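Local atomic coordinates of methylxanthine N1-demethylase NdmA (Pseudomonas putida, PDB entry 6ICN), a protein that catalyses the NADH-dependent, oxygen-consuming N1-demethylation of caffeine to theobromine and formaldehyde, the first step of caffeine degradation, using a Rieske [2Fe-2S] cluster. Residues A75-C80 and K128-D133; R79-S84 and W104-H109; L60-V65 and I143-S148; A67-E72 and G90-N95. All blocks are in the same frame, centred on the assembly; numbering follows the deposited sequence.

How the contacts relate
Following the chain from its N terminus, L60-V65 and then A67-E72 lie on strand 62-69, and a hairpin leads into A75-C80, whose last two residues also open R79-S84. Contact 4 closes the first loop when G90-N95 returns to A67-E72. Contact 2 then brings W104-H109 back to the cluster loop, and contact 1 brings K128-D133 back to strand 72-77; contact 4 crosses both. Contact 3, closed last by I143-S148, encloses the other three. Contacts 1 and 3 belong to the six-stranded antiparallel sheet of the Rieske domain. Contact 4 ties that sheet to the small four-stranded one, and contacts 1 and 2 share C80, a cysteine of the iron-sulfur cluster.

Contact 1 of 4, residues A75-C80 and K128-D133; sequences AMRDRC and KVDRFD. With FES (Fe2/s2 (inorganic) cluster), chain D.
This is an antiparallel strand pairing in the six-stranded sheet of the Rieske domain, where strand 131-137 pairs with the end of strand 72-77, from which the chain runs on to C80 and the cluster. F132 N donates to A75 O (2.9 Å), R77 N to D130 O (3.0 Å), and M76 and R131 form the non-hydrogen-bonded pair between. R77 supplies the charged part of the contact. Its chain bends at chi3 (-44°), bringing NH2 to D130 OD2 at 3.1 Å in a straight salt bridge that uses the anti lone pair, with guanidinium and carboxylate planes 76° apart. NH2 also sits at the edge of the F132 ring, 3.6 Å from F132 CZ, while NH1 pairs with E62 on the neighbouring strand 62-69. A leucine in place of R77 would probably leave D130 without this salt bridge and E62 OE1 without its partner. Toward the cluster, M76 crosses V129 at about a right angle, SD resting 3.6 Å from V129 CG2.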
loop_
_atom_site.group_PDB
_atom_site.type_symbol
_atom_site.label_atom_id
_atom_site.label_comp_id
_atom_site.label_asym_id
_atom_site.label_seq_id
_atom_site.Cartn_x
_atom_site.Cartn_y
_atom_site.Cartn_z
ATOM N N ALA A 75 -27.966 21.593 -13.377
ATOM C CA ALA A 75 -27.395 21.426 -12.040
ATOM C C ALA A 75 -28.509 21.421 -10.994
ATOM O O ALA A 75 -29.350 22.333 -10.966
ATOM C CB ALA A 75 -26.379 22.540 -11.746
ATOM N N MET A 76 -28.523 20.393 -10.143
ATOM C CA MET A 76 -29.490 20.272 -9.049
ATOM C C MET A 76 -28.727 20.015 -7.759
ATOM O O MET A 76 -27.579 19.572 -7.783
ATOM C CB MET A 76 -30.482 19.111 -9.263
ATOM C CG MET A 76 -31.307 19.166 -10.516
ATOM S SD MET A 76 -32.364 17.707 -10.539
ATOM C CE MET A 76 -32.592 17.557 -12.311
ATOM N N ARG A 77 -29.369 20.274 -6.620
ATOM C CA ARG A 77 -28.792 19.766 -5.376
ATOM C C ARG A 77 -28.716 18.244 -5.422
ATOM O O ARG A 77 -29.663 17.567 -5.839
ATOM C CB ARG A 77 -29.619 20.201 -4.175
ATOM C CG ARG A 77 -28.920 19.897 -2.857
ATOM C CD ARG A 77 -29.649 20.547 -1.678
ATOM N NE ARG A 77 -30.049 21.930 -1.942
ATOM C CZ ARG A 77 -29.255 22.974 -1.748
ATOM N NH1 ARG A 77 -28.023 22.803 -1.301
ATOM N NH2 ARG A 77 -29.687 24.186 -1.998
ATOM N N ASP A 78 -27.587 17.692 -4.959
ATOM C CA ASP A 78 -27.378 16.247 -5.021
ATOM C C ASP A 78 -28.057 15.533 -3.846
ATOM O O ASP A 78 -27.421 14.890 -3.009
ATOM C CB ASP A 78 -25.887 15.954 -5.053
ATOM C CG ASP A 78 -25.598 14.518 -5.432
ATOM O OD1 ASP A 78 -26.536 13.809 -5.834
ATOM O OD2 ASP A 78 -24.422 14.109 -5.314
ATOM N N ARG A 79 -29.385 15.646 -3.795
ATOM C CA ARG A 79 -30.135 15.145 -2.639
ATOM C C ARG A 79 -31.592 14.983 -3.047
ATOM O O ARG A 79 -32.283 15.986 -3.271
ATOM C CB ARG A 79 -30.003 16.101 -1.463
ATOM C CG ARG A 79 -30.668 15.598 -0.193
ATOM C CD ARG A 79 -30.490 16.610 0.946
ATOM N NE ARG A 79 -31.240 16.142 2.096
ATOM C CZ ARG A 79 -32.332 16.719 2.588
ATOM N NH1 ARG A 79 -32.803 17.853 2.073
ATOM N NH2 ARG A 79 -32.947 16.159 3.622
ATOM N N CYS A 80 -32.043 13.734 -3.159
ATOM C CA CYS A 80 -33.425 13.466 -3.545
ATOM C C CYS A 80 -34.402 13.951 -2.476
ATOM O O CYS A 80 -34.147 13.823 -1.276
ATOM C CB CYS A 80 -33.596 11.961 -3.784
ATOM S SG CYS A 80 -35.246 11.462 -4.313
ATOM N N LYS A 128 -39.654 17.985 -5.189
ATOM C CA LYS A 128 -38.811 18.771 -6.074
ATOM C C LYS A 128 -37.496 19.023 -5.354
ATOM O O LYS A 128 -37.426 18.986 -4.121
ATOM C CB LYS A 128 -39.476 20.098 -6.463
ATOM C CG LYS A 128 -39.934 20.914 -5.287
ATOM C CD LYS A 128 -40.530 22.231 -5.770
ATOM C CE LYS A 128 -40.908 23.158 -4.617
ATOM N NZ LYS A 128 -42.241 22.803 -4.048
ATOM N N VAL A 129 -36.465 19.301 -6.139
ATOM C CA VAL A 129 -35.165 19.668 -5.590
ATOM C C VAL A 129 -34.739 20.993 -6.202
ATOM O O VAL A 129 -35.174 21.356 -7.299
ATOM C CB VAL A 129 -34.109 18.562 -5.852
ATOM C CG1 VAL A 129 -34.569 17.237 -5.254
ATOM C CG2 VAL A 129 -33.858 18.416 -7.335
ATOM N N ASP A 130 -33.878 21.726 -5.487
ATOM C CA ASP A 130 -33.400 23.011 -5.994
ATOM C C ASP A 130 -32.556 22.804 -7.242
ATOM O O ASP A 130 -31.760 21.866 -7.315
ATOM C CB ASP A 130 -32.551 23.747 -4.951
ATOM C CG ASP A 130 -33.350 24.233 -3.761
ATOM O OD1 ASP A 130 -34.583 24.411 -3.864
ATOM O OD2 ASP A 130 -32.722 24.445 -2.708
ATOM N N ARG A 131 -32.750 23.667 -8.239
ATOM C CA ARG A 131 -31.886 23.684 -9.405
ATOM C C ARG A 131 -31.216 25.047 -9.508
ATOM O O ARG A 131 -31.641 26.024 -8.882
ATOM C CB ARG A 131 -32.645 23.332 -10.700
ATOM C CG ARG A 131 -33.784 24.251 -11.084
ATOM C CD ARG A 131 -33.387 25.117 -12.274
ATOM N NE ARG A 131 -33.061 26.462 -11.828
ATOM C CZ ARG A 131 -32.335 27.347 -12.509
ATOM N NH1 ARG A 131 -31.813 27.053 -13.699
ATOM N NH2 ARG A 131 -32.119 28.540 -11.972
ATOM N N PHE A 132 -30.130 25.090 -10.272
ATOM C CA PHE A 132 -29.265 26.258 -10.325
ATOM C C PHE A 132 -28.888 26.546 -11.763
ATOM O O PHE A 132 -28.725 25.627 -12.578
ATOM C CB PHE A 132 -27.980 26.046 -9.496
ATOM C CG PHE A 132 -28.259 25.683 -8.080
ATOM C CD1 PHE A 132 -28.508 26.670 -7.133
ATOM C CD2 PHE A 132 -28.358 24.352 -7.698
ATOM C CE1 PHE A 132 -28.803 26.332 -5.826
ATOM C CE2 PHE A 132 -28.668 24.008 -6.404
ATOM C CZ PHE A 132 -28.884 25.005 -5.457
ATOM N N ASP A 133 -28.730 27.837 -12.060
ATOM C CA ASP A 133 -28.229 28.252 -13.361
ATOM C C ASP A 133 -26.953 27.496 -13.705
ATOM O O ASP A 133 -26.002 27.452 -12.908
ATOM C CB ASP A 133 -27.978 29.767 -13.381
ATOM C CG ASP A 133 -29.261 30.568 -13.644
ATOM O OD1 ASP A 133 -30.359 30.034 -13.394
ATOM O OD2 ASP A 133 -29.160 31.729 -14.099
HETATM FE FE1 FES D . -34.848 9.121 -4.232
HETATM FE FE2 FES D . -36.489 7.532 -2.849
HETATM S S1 FES D . -34.618 8.541 -2.120
HETATM S S2 FES D . -36.585 8.006 -4.995
HETATM O O HOH W 1 -29.687 23.923 -14.460
HETATM O O HOH W 2 -33.110 20.891 -2.774
#

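Contact 2 of 4, residues R79-S84 and W104-H109; sequences RCAHRS and WQYDTH. With FES (Fe2/s2 (inorganic) cluster), chain D.
H82 holds CG trans to its backbone N (chi1 180°), and W104 holds CG anti to its carbonyl carbon (chi1 -72°), which together set the imidazole partly over the indole's face, slid toward its rim. H82 CB sits squarely over the six-membered ring of W104, 3.4 Å from its centroid, a CH-pi contact; the two rings are nearly parallel (20°) but slid apart. Cluster sulfur S2 lies over that same indole face, 3.4 Å from W104 CD1. R83 CG covers the other face of the imidazole, so H82 is clasped flat while its ND1 binds the second iron (FE2) at 2.2 Å. An alanine in place of W104 would probably uncover S2 and leave the imidazole freer to tilt. Y106 reaches C80 SG roughly across from the iron: its OH accepts from A81 N at 3.0 Å and lies 3.1 Å from C80 SG, the sulfur that binds FE1 and sits in the plane of the tyrosine ring, at its edge. C80 SG also accepts from H82 N at 3.5 Å. This is the two-loop Rieske site, C99 and H102 supplying the other ligands. H82 NE2 hydrogen-bonds to D329 OD2 of the second subunit, which places the cluster at the subunit boundary, as in other Rieske oxygenases. Strand 105-106, which carries Y106, runs between strands 96-98 and 112-114, and C112 packs on both W104 and Y106.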
loop_
_atom_site.group_PDB
_atom_site.type_symbol
_atom_site.label_atom_id
_atom_site.label_comp_id
_atom_site.label_asym_id
_atom_site.label_seq_id
_atom_site.Cartn_x
_atom_site.Cartn_y
_atom_site.Cartn_z
ATOM N N ARG A 79 -29.385 15.646 -3.795
ATOM C CA ARG A 79 -30.135 15.145 -2.639
ATOM C C ARG A 79 -31.592 14.983 -3.047
ATOM O O ARG A 79 -32.283 15.986 -3.271
ATOM C CB ARG A 79 -30.003 16.101 -1.463
ATOM C CG ARG A 79 -30.668 15.598 -0.193
ATOM C CD ARG A 79 -30.490 16.610 0.946
ATOM N NE ARG A 79 -31.240 16.142 2.096
ATOM C CZ ARG A 79 -32.332 16.719 2.588
ATOM N NH1 ARG A 79 -32.803 17.853 2.073
ATOM N NH2 ARG A 79 -32.947 16.159 3.622
ATOM N N CYS A 80 -32.043 13.734 -3.159
ATOM C CA CYS A 80 -33.425 13.466 -3.545
ATOM C C CYS A 80 -34.402 13.951 -2.476
ATOM O O CYS A 80 -34.147 13.823 -1.276
ATOM C CB CYS A 80 -33.596 11.961 -3.784
ATOM S SG CYS A 80 -35.246 11.462 -4.313
ATOM N N ALA A 81 -35.545 14.501 -2.922
ATOM C CA ALA A 81 -36.550 15.013 -1.986
ATOM C C ALA A 81 -37.230 13.918 -1.175
ATOM O O ALA A 81 -37.756 14.208 -0.097
ATOM C CB ALA A 81 -37.625 15.805 -2.759
ATOM N N HIS A 82 -37.217 12.669 -1.657
ATOM C CA HIS A 82 -37.944 11.565 -1.047
ATOM C C HIS A 82 -37.261 11.099 0.238
ATOM O O HIS A 82 -37.788 11.288 1.341
ATOM C CB HIS A 82 -38.046 10.421 -2.055
ATOM C CG HIS A 82 -38.775 9.221 -1.538
ATOM N ND1 HIS A 82 -38.393 7.935 -1.838
ATOM C CD2 HIS A 82 -39.861 9.111 -0.744
ATOM C CE1 HIS A 82 -39.219 7.078 -1.262
ATOM N NE2 HIS A 82 -40.123 7.768 -0.594
ATOM N N ARG A 83 -36.082 10.479 0.102
ATOM C CA ARG A 83 -35.355 9.959 1.260
ATOM C C ARG A 83 -33.877 10.342 1.212
ATOM O O ARG A 83 -33.028 9.653 1.804
ATOM C CB ARG A 83 -35.525 8.430 1.366
ATOM C CG ARG A 83 -36.962 7.992 1.686
ATOM C CD ARG A 83 -37.336 8.467 3.096
ATOM N NE ARG A 83 -38.616 7.972 3.609
ATOM C CZ ARG A 83 -39.757 8.660 3.601
ATOM N NH1 ARG A 83 -39.811 9.877 3.059
ATOM N NH2 ARG A 83 -40.847 8.132 4.161
ATOM N N SER A 84 -33.542 11.430 0.524
ATOM C CA SER A 84 -32.245 12.091 0.642
ATOM C C SER A 84 -31.079 11.292 0.054
ATOM O O SER A 84 -29.931 11.629 0.320
ATOM C CB SER A 84 -31.924 12.444 2.104
ATOM O OG SER A 84 -32.959 13.229 2.676
ATOM N N TRP A 104 -37.546 7.940 -8.442
ATOM C CA TRP A 104 -38.202 9.209 -8.781
ATOM C C TRP A 104 -37.445 9.904 -9.913
ATOM O O TRP A 104 -36.215 9.894 -9.952
ATOM C CB TRP A 104 -38.254 10.140 -7.570
ATOM C CG TRP A 104 -39.209 9.754 -6.483
ATOM C CD1 TRP A 104 -39.741 8.516 -6.237
ATOM C CD2 TRP A 104 -39.743 10.628 -5.480
ATOM N NE1 TRP A 104 -40.565 8.570 -5.128
ATOM C CE2 TRP A 104 -40.590 9.859 -4.661
ATOM C CE3 TRP A 104 -39.581 11.988 -5.200
ATOM C CZ2 TRP A 104 -41.273 10.403 -3.564
ATOM C CZ3 TRP A 104 -40.260 12.527 -4.114
ATOM C CH2 TRP A 104 -41.090 11.732 -3.310
ATOM N N GLN A 105 -38.177 10.520 -10.845
ATOM C CA GLN A 105 -37.543 11.171 -11.990
ATOM C C GLN A 105 -37.737 12.678 -11.910
ATOM O O GLN A 105 -38.870 13.146 -11.758
ATOM C CB GLN A 105 -38.127 10.652 -13.303
ATOM C CG GLN A 105 -37.907 9.172 -13.504
ATOM C CD GLN A 105 -38.304 8.754 -14.903
ATOM O OE1 GLN A 105 -39.068 9.454 -15.571
ATOM N NE2 GLN A 105 -37.787 7.621 -15.361
ATOM N N TYR A 106 -36.643 13.423 -12.027
ATOM C CA TYR A 106 -36.665 14.881 -11.944
ATOM C C TYR A 106 -36.436 15.515 -13.313
ATOM O O TYR A 106 -35.528 15.112 -14.052
ATOM C CB TYR A 106 -35.598 15.371 -10.966
ATOM C CG TYR A 106 -35.881 14.944 -9.555
ATOM C CD1 TYR A 106 -36.675 15.722 -8.736
ATOM C CD2 TYR A 106 -35.368 13.741 -9.050
ATOM C CE1 TYR A 106 -36.954 15.350 -7.427
ATOM C CE2 TYR A 106 -35.641 13.340 -7.731
ATOM C CZ TYR A 106 -36.435 14.155 -6.926
ATOM O OH TYR A 106 -36.731 13.814 -5.612
ATOM N N ASP A 107 -37.244 16.541 -13.637
ATOM C CA ASP A 107 -37.079 17.230 -14.913
ATOM C C ASP A 107 -36.019 18.343 -14.811
ATOM O O ASP A 107 -35.368 18.535 -13.777
ATOM C CB ASP A 107 -38.441 17.749 -15.413
ATOM C CG ASP A 107 -39.041 18.853 -14.543
ATOM O OD1 ASP A 107 -38.324 19.518 -13.761
ATOM O OD2 ASP A 107 -40.281 19.099 -14.688
ATOM N N THR A 108 -35.821 19.083 -15.912
ATOM C CA THR A 108 -34.793 20.117 -15.937
ATOM C C THR A 108 -35.046 21.230 -14.928
ATOM O O THR A 108 -34.124 22.000 -14.638
ATOM C CB THR A 108 -34.669 20.741 -17.327
ATOM O OG1 THR A 108 -35.923 21.348 -17.672
ATOM C CG2 THR A 108 -34.288 19.694 -18.358
ATOM N N HIS A 109 -36.265 21.356 -14.400
ATOM C CA HIS A 109 -36.554 22.361 -13.388
ATOM C C HIS A 109 -36.466 21.816 -11.972
ATOM O O HIS A 109 -36.852 22.512 -11.022
ATOM C CB HIS A 109 -37.933 22.993 -13.638
ATOM C CG HIS A 109 -37.911 24.048 -14.707
ATOM N ND1 HIS A 109 -37.474 25.338 -14.473
ATOM C CD2 HIS A 109 -38.255 24.001 -16.017
ATOM C CE1 HIS A 109 -37.550 26.036 -15.594
ATOM N NE2 HIS A 109 -38.026 25.249 -16.545
HETATM FE FE1 FES D . -34.848 9.121 -4.232
HETATM FE FE2 FES D . -36.489 7.532 -2.849
HETATM S S1 FES D . -34.618 8.541 -2.120
HETATM S S2 FES D . -36.585 8.006 -4.995
#

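Contact 3 of 4, residues L60-V65 and I143-S148; sequences LNEQLV and IRLDSS
E62 brings a flat carboxylate to this contact, yet L145 meets only the aliphatic part of that side chain: L145 CD1 lies 4.0 Å from E62 CG. The chain of E62 bends at chi2 (-93°), and its two oxygens are taken up separately, OE1 by R77 and OE2 by R32, so the apolar shaft covers the leucine while the charges pair elsewhere. The rest is branched aliphatic carbon with no hydrogen bond across. L145 divides its two methyls: CD1 also reaches L60 CD1 at 4.0 Å, and CD2 meets L64 CD1 at 3.9 Å. That same methyl of L64 is shared with I143, which comes at it tip to tip, CD1 to CD1 at 3.8 Å. L64 CD1 is thus wedged between the two hydrophobic residues of the other segment. The CA atoms of L64 and I143 are 9.7 Å apart, a gap spanned by side chains within the interior of the Rieske domain. The six-stranded antiparallel sheet curls round this core: F132 of strand 131-137 packs on L64, I143 and L145, L59 of strand 55-59 closes on I143 and L145, and V38 of strand 35-40 adds to I143.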
loop_
_atom_site.group_PDB
_atom_site.type_symbol
_atom_site.label_atom_id
_atom_site.label_comp_id
_atom_site.label_asym_id
_atom_site.label_seq_id
_atom_site.Cartn_x
_atom_site.Cartn_y
_atom_site.Cartn_z
ATOM N N LEU A 60 -18.525 25.880 -3.240
ATOM C CA LEU A 60 -18.782 26.662 -2.019
ATOM C C LEU A 60 -19.483 25.816 -0.956
ATOM O O LEU A 60 -20.451 26.254 -0.324
ATOM C CB LEU A 60 -19.594 27.921 -2.345
ATOM C CG LEU A 60 -18.840 28.878 -3.263
ATOM C CD1 LEU A 60 -19.770 29.935 -3.893
ATOM C CD2 LEU A 60 -17.705 29.548 -2.503
ATOM N N ASN A 61 -19.011 24.573 -0.793
ATOM C CA ASN A 61 -19.505 23.581 0.164
ATOM C C ASN A 61 -20.914 23.067 -0.129
ATOM O O ASN A 61 -21.487 22.367 0.716
ATOM C CB ASN A 61 -19.451 24.106 1.605
ATOM C CG ASN A 61 -18.993 23.042 2.597
ATOM O OD1 ASN A 61 -18.237 22.124 2.253
ATOM N ND2 ASN A 61 -19.466 23.151 3.835
ATOM N N GLU A 62 -21.483 23.367 -1.297
ATOM C CA GLU A 62 -22.749 22.784 -1.718
ATOM C C GLU A 62 -22.497 21.510 -2.518
ATOM O O GLU A 62 -21.683 21.519 -3.444
ATOM C CB GLU A 62 -23.522 23.774 -2.596
ATOM C CG GLU A 62 -23.886 25.053 -1.886
ATOM C CD GLU A 62 -25.270 24.986 -1.274
ATOM O OE1 GLU A 62 -25.762 23.865 -1.009
ATOM O OE2 GLU A 62 -25.876 26.058 -1.083
ATOM N N GLN A 63 -23.223 20.443 -2.195
ATOM C CA GLN A 63 -23.134 19.193 -2.950
ATOM C C GLN A 63 -24.163 19.235 -4.072
ATOM O O GLN A 63 -25.367 19.236 -3.813
ATOM C CB GLN A 63 -23.369 17.995 -2.041
ATOM C CG GLN A 63 -22.353 17.885 -0.931
ATOM C CD GLN A 63 -22.557 16.621 -0.119
ATOM O OE1 GLN A 63 -22.119 15.556 -0.518
ATOM N NE2 GLN A 63 -23.229 16.740 1.009
ATOM N N LEU A 64 -23.684 19.263 -5.310
ATOM C CA LEU A 64 -24.530 19.401 -6.485
ATOM C C LEU A 64 -24.339 18.216 -7.419
ATOM O O LEU A 64 -23.369 17.461 -7.309
ATOM C CB LEU A 64 -24.194 20.697 -7.226
ATOM C CG LEU A 64 -24.125 21.977 -6.390
ATOM C CD1 LEU A 64 -23.657 23.155 -7.228
ATOM C CD2 LEU A 64 -25.466 22.255 -5.716
ATOM N N VAL A 65 -25.270 18.057 -8.358
ATOM C CA VAL A 65 -25.144 17.053 -9.407
ATOM C C VAL A 65 -25.389 17.727 -10.750
ATOM O O VAL A 65 -26.306 18.551 -10.882
ATOM C CB VAL A 65 -26.117 15.877 -9.164
ATOM C CG1 VAL A 65 -27.578 16.380 -9.072
ATOM C CG2 VAL A 65 -25.955 14.804 -10.231
ATOM N N ILE A 143 -21.609 27.013 -12.951
ATOM C CA ILE A 143 -22.794 27.079 -12.104
ATOM C C ILE A 143 -22.823 28.408 -11.356
ATOM O O ILE A 143 -21.800 28.858 -10.832
ATOM C CB ILE A 143 -22.852 25.902 -11.103
ATOM C CG1 ILE A 143 -23.077 24.589 -11.856
ATOM C CG2 ILE A 143 -23.976 26.109 -10.078
ATOM C CD1 ILE A 143 -23.015 23.370 -10.928
ATOM N N ARG A 144 -24.005 29.043 -11.310
ATOM C CA ARG A 144 -24.228 30.204 -10.447
ATOM C C ARG A 144 -25.265 29.832 -9.402
ATOM O O ARG A 144 -26.423 29.550 -9.740
ATOM C CB ARG A 144 -24.690 31.432 -11.240
ATOM C CG ARG A 144 -24.957 32.652 -10.328
ATOM C CD ARG A 144 -25.243 33.895 -11.162
ATOM N NE ARG A 144 -26.413 33.715 -12.031
ATOM C CZ ARG A 144 -26.784 34.589 -12.963
ATOM N NH1 ARG A 144 -26.091 35.707 -13.144
ATOM N NH2 ARG A 144 -27.861 34.359 -13.707
ATOM N N LEU A 145 -24.856 29.846 -8.130
ATOM C CA LEU A 145 -25.740 29.358 -7.076
ATOM C C LEU A 145 -26.870 30.334 -6.773
ATOM O O LEU A 145 -27.993 29.909 -6.475
ATOM C CB LEU A 145 -24.942 29.077 -5.806
ATOM C CG LEU A 145 -24.053 27.832 -5.885
ATOM C CD1 LEU A 145 -23.106 27.810 -4.706
ATOM C CD2 LEU A 145 -24.914 26.575 -5.908
ATOM N N ASP A 146 -26.583 31.630 -6.785
ATOM C CA ASP A 146 -27.572 32.669 -6.500
ATOM C C ASP A 146 -27.677 33.579 -7.718
ATOM O O ASP A 146 -26.718 34.289 -8.068
ATOM C CB ASP A 146 -27.190 33.464 -5.251
ATOM C CG ASP A 146 -28.346 34.297 -4.714
ATOM O OD1 ASP A 146 -29.122 34.810 -5.540
ATOM O OD2 ASP A 146 -28.494 34.418 -3.475
ATOM N N SER A 147 -28.847 33.570 -8.360
ATOM C CA SER A 147 -29.067 34.382 -9.544
ATOM C C SER A 147 -29.928 35.608 -9.250
ATOM O O SER A 147 -30.295 36.320 -10.188
ATOM C CB SER A 147 -29.711 33.547 -10.658
ATOM O OG SER A 147 -28.889 32.438 -11.033
ATOM N N SER A 148 -30.214 35.887 -7.972
ATOM C CA SER A 148 -31.216 36.902 -7.634
ATOM C C SER A 148 -30.735 38.320 -7.933
ATOM O O SER A 148 -31.557 39.199 -8.225
ATOM C CB SER A 148 -31.623 36.771 -6.167
ATOM O OG SER A 148 -30.534 37.033 -5.282
#

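Contact 4 of 4, residues A67-E72 and G90-N95; sequences AKLGDE and GTVSGN
The short strands 67-69 and 91-93 run almost parallel, 7° apart, but their axes are 8.0 Å from each other, too far for direct pairing; they belong to two different Rieske-domain sheets, 91-93 as an outer strand, and meet through side chains and a water. A67-E72 carries a beta hairpin closed by a type II' turn from L69 to E72, with G70 at its second position (phi 64°), linking strands 62-69 and 72-77 of the six-stranded sheet. The other segment turns at G94 toward strand 96-98 in the four-stranded sheet. V92 is the residue that fills the gap. Its CG1 stands anti to the backbone N (chi1 172°) and meets L69 CD2 at 3.8 Å, while CG2 rests against A67 CB at 3.9 Å. L69 thus touches V92 with one methyl, and its CB packs against the backbone of N95, 3.6 Å from N95 O. L69 also touches V74 and M76 of the next strand, and T108. Where the two turns come together, one water bridges the backbones: it donates to K68 O at 2.7 Å and to G94 O at 3.2 Å, and accepts from G70 N at 2.9 Å.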
loop_
_atom_site.group_PDB
_atom_site.type_symbol
_atom_site.label_atom_id
_atom_site.label_comp_id
_atom_site.label_asym_id
_atom_site.label_seq_id
_atom_site.Cartn_x
_atom_site.Cartn_y
_atom_site.Cartn_z
ATOM N N ALA A 67 -25.948 17.016 -14.971
ATOM C CA ALA A 67 -26.337 16.002 -15.946
ATOM C C ALA A 67 -26.716 16.691 -17.247
ATOM O O ALA A 67 -27.152 17.853 -17.245
ATOM C CB ALA A 67 -27.510 15.142 -15.449
ATOM N N LYS A 68 -26.563 15.964 -18.355
ATOM C CA LYS A 68 -27.023 16.437 -19.661
ATOM C C LYS A 68 -28.422 15.878 -19.900
ATOM O O LYS A 68 -28.591 14.679 -20.141
ATOM C CB LYS A 68 -26.044 16.019 -20.755
ATOM C CG LYS A 68 -26.500 16.448 -22.154
ATOM C CD LYS A 68 -25.669 17.578 -22.683
ATOM C CE LYS A 68 -26.233 18.129 -23.991
ATOM N NZ LYS A 68 -26.213 17.140 -25.086
ATOM N N LEU A 69 -29.433 16.735 -19.779
ATOM C CA LEU A 69 -30.839 16.345 -19.900
ATOM C C LEU A 69 -31.354 16.921 -21.215
ATOM O O LEU A 69 -31.598 18.130 -21.318
ATOM C CB LEU A 69 -31.659 16.852 -18.718
ATOM C CG LEU A 69 -31.193 16.361 -17.347
ATOM C CD1 LEU A 69 -32.199 16.822 -16.283
ATOM C CD2 LEU A 69 -31.062 14.827 -17.332
ATOM N N GLY A 70 -31.489 16.063 -22.220
ATOM C CA GLY A 70 -31.817 16.574 -23.542
ATOM C C GLY A 70 -30.678 17.438 -24.032
ATOM O O GLY A 70 -29.510 17.047 -23.972
ATOM N N ASP A 71 -30.998 18.655 -24.474
ATOM C CA ASP A 71 -29.993 19.550 -25.025
ATOM C C ASP A 71 -29.385 20.483 -23.980
ATOM O O ASP A 71 -28.609 21.372 -24.338
ATOM C CB ASP A 71 -30.604 20.369 -26.170
ATOM C CG ASP A 71 -30.811 19.546 -27.427
ATOM O OD1 ASP A 71 -29.951 18.685 -27.722
ATOM O OD2 ASP A 71 -31.828 19.759 -28.123
ATOM N N GLU A 72 -29.702 20.289 -22.705
ATOM C CA GLU A 72 -29.389 21.244 -21.657
ATOM C C GLU A 72 -28.481 20.594 -20.621
ATOM O O GLU A 72 -28.718 19.458 -20.218
ATOM C CB GLU A 72 -30.682 21.731 -20.977
ATOM C CG GLU A 72 -30.490 22.791 -19.912
ATOM C CD GLU A 72 -31.805 23.298 -19.306
ATOM O OE1 GLU A 72 -31.735 23.983 -18.251
ATOM O OE2 GLU A 72 -32.889 23.011 -19.878
ATOM N N GLY A 90 -27.495 8.052 -9.553
ATOM C CA GLY A 90 -28.612 7.672 -10.397
ATOM C C GLY A 90 -28.263 7.629 -11.874
ATOM O O GLY A 90 -27.100 7.455 -12.266
ATOM N N THR A 91 -29.292 7.804 -12.710
ATOM C CA THR A 91 -29.176 7.592 -14.146
ATOM C C THR A 91 -30.004 8.631 -14.895
ATOM O O THR A 91 -31.088 9.004 -14.449
ATOM C CB THR A 91 -29.645 6.170 -14.518
ATOM O OG1 THR A 91 -29.412 5.915 -15.914
ATOM C CG2 THR A 91 -31.091 6.013 -14.257
ATOM N N VAL A 92 -29.490 9.097 -16.028
ATOM C CA VAL A 92 -30.283 9.941 -16.918
ATOM C C VAL A 92 -31.225 9.046 -17.715
ATOM O O VAL A 92 -30.802 8.049 -18.310
ATOM C CB VAL A 92 -29.379 10.761 -17.850
ATOM C CG1 VAL A 92 -30.222 11.487 -18.914
ATOM C CG2 VAL A 92 -28.542 11.751 -17.044
ATOM N N SER A 93 -32.506 9.400 -17.728
ATOM C CA SER A 93 -33.526 8.624 -18.433
ATOM C C SER A 93 -34.342 9.620 -19.239
ATOM O O SER A 93 -35.044 10.455 -18.661
ATOM C CB SER A 93 -34.401 7.846 -17.449
ATOM O OG SER A 93 -35.465 7.195 -18.118
ATOM N N GLY A 94 -34.224 9.557 -20.563
ATOM C CA GLY A 94 -34.814 10.591 -21.392
ATOM C C GLY A 94 -34.189 11.932 -21.052
ATOM O O GLY A 94 -32.964 12.083 -21.003
ATOM N N ASN A 95 -35.037 12.920 -20.792
ATOM C CA ASN A 95 -34.594 14.245 -20.389
ATOM C C ASN A 95 -34.762 14.458 -18.892
ATOM O O ASN A 95 -34.966 15.591 -18.439
ATOM C CB ASN A 95 -35.347 15.313 -21.184
ATOM C CG ASN A 95 -35.061 15.220 -22.687
ATOM O OD1 ASN A 95 -34.270 14.377 -23.130
ATOM N ND2 ASN A 95 -35.707 16.082 -23.473
HETATM O O HOH W 3 -30.217 13.490 -21.902
#